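PDB 4CLC: UPF0303 protein YBR137W from Saccharomyces cerevisiae, which is of unknown function but belongs to the UPF0303 family, shares sequence similarity with the haem-degrading HbpS-like proteins, and resides in the cytoplasm. Local coordinates for residues Ser32-Tyr36 with Gln37-Asp41; Ser163-Ala166 with Phe167-Ser171. All blocks are in the same frame, centred on the assembly; numbering follows the deposited sequence.

Interaction 1 of 2, residues Ser32-Tyr36 with Gln37-Asp41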
loop_
_atom_site.group_PDB
_atom_site.type_symbol
_atom_site.label_atom_id
_atom_site.label_comp_id
_atom_site.label_asym_id
_atom_site.label_seq_id
_atom_site.Cartn_x
_atom_site.Cartn_y
_atom_site.Cartn_z
ATOM N N SER D 32 -33.680 21.156 -14.576
ATOM C CA SER D 32 -34.297 20.355 -15.609
ATOM C C SER D 32 -33.301 20.055 -16.702
ATOM O O SER D 32 -33.622 19.320 -17.626
ATOM C CB SER D 32 -35.529 21.059 -16.189
ATOM O OG SER D 32 -36.640 20.970 -15.299
ATOM N N THR D 33 -32.095 20.624 -16.601
ATOM C CA THR D 33 -31.126 20.528 -17.698
ATOM C C THR D 33 -29.682 20.139 -17.338
ATOM O O THR D 33 -29.194 19.087 -17.738
ATOM C CB THR D 33 -31.065 21.859 -18.494
ATOM O OG1 THR D 33 -30.847 22.958 -17.595
ATOM C CG2 THR D 33 -32.350 22.060 -19.267
ATOM N N PHE D 34 -28.970 21.002 -16.638
ATOM C CA PHE D 34 -27.539 20.760 -16.439
ATOM C C PHE D 34 -26.684 20.456 -17.674
ATOM O O PHE D 34 -26.344 19.309 -17.891
ATOM C CB PHE D 34 -27.306 19.627 -15.466
ATOM C CG PHE D 34 -26.063 19.810 -14.683
ATOM C CD1 PHE D 34 -25.820 21.027 -14.067
ATOM C CD2 PHE D 34 -25.140 18.802 -14.567
ATOM C CE1 PHE D 34 -24.683 21.228 -13.342
ATOM C CE2 PHE D 34 -23.997 18.994 -13.834
ATOM C CZ PHE D 34 -23.761 20.209 -13.223
ATOM N N THR D 35 -26.372 21.465 -18.484
ATOM C CA THR D 35 -25.316 21.370 -19.507
ATOM C C THR D 35 -23.959 21.794 -18.968
ATOM O O THR D 35 -23.868 22.311 -17.852
ATOM C CB THR D 35 -25.589 22.290 -20.664
ATOM O OG1 THR D 35 -25.528 23.643 -20.173
ATOM C CG2 THR D 35 -26.952 21.998 -21.277
ATOM N N TYR D 36 -22.916 21.669 -19.783
ATOM C CA TYR D 36 -21.603 22.196 -19.386
ATOM C C TYR D 36 -21.698 23.695 -19.037
ATOM O O TYR D 36 -20.882 24.227 -18.266
ATOM C CB TYR D 36 -20.571 22.015 -20.502
ATOM C CG TYR D 36 -20.709 23.072 -21.590
ATOM C CD1 TYR D 36 -21.579 22.885 -22.645
ATOM C CD2 TYR D 36 -20.005 24.276 -21.531
ATOM C CE1 TYR D 36 -21.737 23.847 -23.630
ATOM C CE2 TYR D 36 -20.179 25.256 -22.502
ATOM C CZ TYR D 36 -21.033 25.026 -23.560
ATOM O OH TYR D 36 -21.211 25.973 -24.543
ATOM N N GLN D 37 -22.657 24.368 -19.677
ATOM C CA GLN D 37 -22.845 25.799 -19.535
ATOM C C GLN D 37 -23.646 26.101 -18.279
ATOM O O GLN D 37 -23.348 27.061 -17.545
ATOM C CB GLN D 37 -23.537 26.376 -20.770
ATOM C CG GLN D 37 -23.573 27.892 -20.807
ATOM C CD GLN D 37 -22.187 28.532 -20.773
ATOM O OE1 GLN D 37 -21.226 28.020 -21.355
ATOM N NE2 GLN D 37 -22.086 29.673 -20.097
ATOM N N ASP D 38 -24.664 25.271 -18.048
ATOM C CA ASP D 38 -25.399 25.301 -16.794
ATOM C C ASP D 38 -24.432 25.260 -15.627
ATOM O O ASP D 38 -24.574 26.003 -14.659
ATOM C CB ASP D 38 -26.376 24.134 -16.720
ATOM C CG ASP D 38 -27.530 24.303 -17.667
ATOM O OD1 ASP D 38 -27.765 25.454 -18.093
ATOM O OD2 ASP D 38 -28.216 23.311 -17.977
ATOM N N ALA D 39 -23.433 24.398 -15.733
ATOM C CA ALA D 39 -22.418 24.303 -14.702
ATOM C C ALA D 39 -21.741 25.643 -14.509
ATOM O O ALA D 39 -21.612 26.120 -13.393
ATOM C CB ALA D 39 -21.391 23.232 -15.055
ATOM N N PHE D 40 -21.312 26.253 -15.603
ATOM C CA PHE D 40 -20.516 27.461 -15.497
ATOM C C PHE D 40 -21.380 28.624 -15.012
ATOM O O PHE D 40 -20.944 29.462 -14.209
ATOM C CB PHE D 40 -19.862 27.799 -16.836
ATOM C CG PHE D 40 -18.994 29.023 -16.778
ATOM C CD1 PHE D 40 -17.753 28.973 -16.160
ATOM C CD2 PHE D 40 -19.430 30.231 -17.317
ATOM C CE1 PHE D 40 -16.948 30.091 -16.092
ATOM C CE2 PHE D 40 -18.638 31.353 -17.245
ATOM C CZ PHE D 40 -17.386 31.286 -16.637
ATOM N N ASP D 41 -22.607 28.671 -15.517
ATOM C CA ASP D 41 -23.532 29.689 -15.088
ATOM C C ASP D 41 -23.768 29.521 -13.598
ATOM O O ASP D 41 -23.564 30.468 -12.830
ATOM C CB ASP D 41 -24.836 29.622 -15.888
ATOM C CG ASP D 41 -24.637 30.005 -17.342
ATOM O OD1 ASP D 41 -23.668 30.760 -17.615
ATOM O OD2 ASP D 41 -25.430 29.559 -18.208
#

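Interaction 2 of 2, residues Ser163-Ala166 with Phe167-Ser171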
loop_
_atom_site.group_PDB
_atom_site.type_symbol
_atom_site.label_atom_id
_atom_site.label_comp_id
_atom_site.label_asym_id
_atom_site.label_seq_id
_atom_site.Cartn_x
_atom_site.Cartn_y
_atom_site.Cartn_z
ATOM N N SER D 163 -28.874 29.241 -3.030
ATOM C CA SER D 163 -28.476 29.674 -4.368
ATOM C C SER D 163 -28.732 28.581 -5.382
ATOM O O SER D 163 -28.937 28.848 -6.556
ATOM C CB SER D 163 -27.008 30.093 -4.396
ATOM O OG SER D 163 -26.186 29.055 -3.942
ATOM N N LEU D 164 -28.740 27.343 -4.922
ATOM C CA LEU D 164 -29.085 26.235 -5.783
ATOM C C LEU D 164 -30.571 26.304 -6.157
ATOM O O LEU D 164 -30.933 26.136 -7.316
ATOM C CB LEU D 164 -28.750 24.931 -5.079
ATOM C CG LEU D 164 -28.517 23.660 -5.858
ATOM C CD1 LEU D 164 -27.630 23.939 -7.062
ATOM C CD2 LEU D 164 -27.835 22.743 -4.896
ATOM N N ILE D 165 -31.419 26.568 -5.157
ATOM C CA ILE D 165 -32.869 26.750 -5.354
ATOM C C ILE D 165 -33.198 28.077 -6.057
ATOM O O ILE D 165 -34.082 28.133 -6.921
ATOM C CB ILE D 165 -33.640 26.695 -4.008
ATOM C CG1 ILE D 165 -33.663 25.273 -3.455
ATOM C CG2 ILE D 165 -35.061 27.195 -4.175
ATOM C CD1 ILE D 165 -34.663 25.079 -2.349
ATOM N N ALA D 166 -32.486 29.140 -5.688
ATOM C CA ALA D 166 -32.604 30.403 -6.409
ATOM C C ALA D 166 -32.297 30.238 -7.898
ATOM O O ALA D 166 -33.081 30.674 -8.745
ATOM C CB ALA D 166 -31.693 31.436 -5.807
ATOM N N PHE D 167 -31.164 29.606 -8.212
ATOM C CA PHE D 167 -30.764 29.374 -9.602
ATOM C C PHE D 167 -31.790 28.527 -10.341
ATOM O O PHE D 167 -32.139 28.801 -11.495
ATOM C CB PHE D 167 -29.397 28.695 -9.670
ATOM C CG PHE D 167 -28.883 28.503 -11.071
ATOM C CD1 PHE D 167 -29.206 27.371 -11.793
ATOM C CD2 PHE D 167 -28.062 29.456 -11.665
ATOM C CE1 PHE D 167 -28.734 27.196 -13.082
ATOM C CE2 PHE D 167 -27.581 29.282 -12.960
ATOM C CZ PHE D 167 -27.917 28.153 -13.662
ATOM N N ALA D 168 -32.263 27.484 -9.670
ATOM C CA ALA D 168 -33.263 26.615 -10.261
ATOM C C ALA D 168 -34.530 27.415 -10.531
ATOM O O ALA D 168 -35.269 27.133 -11.491
ATOM C CB ALA D 168 -33.557 25.444 -9.357
ATOM N N ASN D 169 -34.757 28.435 -9.698
ATOM C CA ASN D 169 -35.993 29.200 -9.765
ATOM C C ASN D 169 -35.959 30.260 -10.851
ATOM O O ASN D 169 -36.951 30.944 -11.055
ATOM C CB ASN D 169 -36.322 29.848 -8.409
ATOM C CG ASN D 169 -37.502 29.166 -7.690
ATOM O OD1 ASN D 169 -38.365 28.544 -8.310
ATOM N ND2 ASN D 169 -37.526 29.282 -6.374
ATOM N N GLU D 170 -34.850 30.399 -11.567
ATOM C CA GLU D 170 -34.909 31.252 -12.747
ATOM C C GLU D 170 -35.062 30.413 -14.015
ATOM O O GLU D 170 -34.147 29.690 -14.437
ATOM C CB GLU D 170 -33.682 32.147 -12.870
ATOM C CG GLU D 170 -33.362 32.943 -11.639
ATOM C CD GLU D 170 -32.582 34.204 -11.957
ATOM O OE1 GLU D 170 -32.298 34.469 -13.148
ATOM O OE2 GLU D 170 -32.237 34.929 -11.002
ATOM N N SER D 171 -36.252 30.509 -14.601
ATOM C CA SER D 171 -36.509 30.010 -15.945
ATOM C C SER D 171 -37.731 30.718 -16.541
ATOM O O SER D 171 -38.548 31.303 -15.818
ATOM C CB SER D 171 -36.691 28.488 -15.938
ATOM O OG SER D 171 -35.424 27.851 -15.842
#

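Interaction 1 of 2, residues Ser32-Tyr36 with Gln37-Asp41
D38 OD2 is gripped by T33 OG1 and T35 N, each 2.7 Å away, which come from opposite faces of the carboxylate plane and well out of it. The bond from T35 N is one half of a capping box: T35, the N-cap, places OG1 between its backbone N and carbonyl carbon (chi1 65°), and this oxygen accepts D38 N at 2.8 Å in a nearly straight bond. Threonine and aspartate suit these places because each offers a short side chain that reaches the other's backbone N-H. With an alanine in place of D38, T33 OG1 and T35 N would probably lose their shared acceptor, and the loop before the helix would be held less firmly. The backbone joins in where A39 N donates to T35 O at 3.0 Å. Beside the cap, Q37 CB lies over the face of the Y36 ring, 4.0 Å from its centroid in a CH-pi contact; Q37 OE1 and Y36 OH both bond to a basic side chain of another protein chain. The F34 ring nears A39, with F34 CE1 4.2 Å from A39 CB, and both residues rest on L71 of strand 70-75. The cap thus joins the loop after strand 30-31 to the start of helix 36-53.

Interaction 2 of 2, residues Ser163-Ala166 with Phe167-Ser171
S163-A166 and F167-S171 meet within the last turns of helix 153-168, in a local contact made mainly by the backbone where the helix gives way to a loop. Two regular i to i+4 bonds carry it: F167 N donates to S163 O at 2.9 Å, and A168 N to L164 O at 3.0 Å. The pattern then changes. N169 N divides itself between I165 O and A166 O, 2.9 and 3.0 Å away, in two weak, bent bonds, and E170 N bonds to F167 O in a tighter i to i+3 turn. Among side chains, I165 and N169 run alongside one another in the same direction, with I165 CG2 3.9 Å from N169 ND2. An asparagine fits this exposed end, where a polar side chain can face solvent. F167 turns away from its own helix: with CG anti to the backbone N (chi1 -176°), its ring reaches helix 36-53, stacking T-shaped with Y45 and packing on L42. A166 and A168 are small enough for the helix to lie close to Y45 and L31 respectively, while L164 fills the buried side against V132 and I134 of strand 131-136. The change from i+4 to i+3 bonding is characteristic of a helix C terminus unwinding into a turn, here on a helix packed against the sheet of an HbpS-like domain, a family grouped with GAF domains.

From the N terminus, the chain leaves strand 30-31, and interaction 1 closes the short loop into the start of helix 36-53. The other four strands of the sheet and the helices between them follow before interaction 2 finishes helix 153-168 close to the last modelled residue. The two are in series, neither nested nor crossed, and one marks a helix start while the other marks a helix end. Although far apart in sequence, their centres lie about 12 Å apart and they touch directly: the F167 ring packs on the first turns of helix 36-53, with F167 CE2 3.9 Å from D41 C. F167 also reaches L31, so the terminal helix meets both strand 30-31 and the helix that follows it.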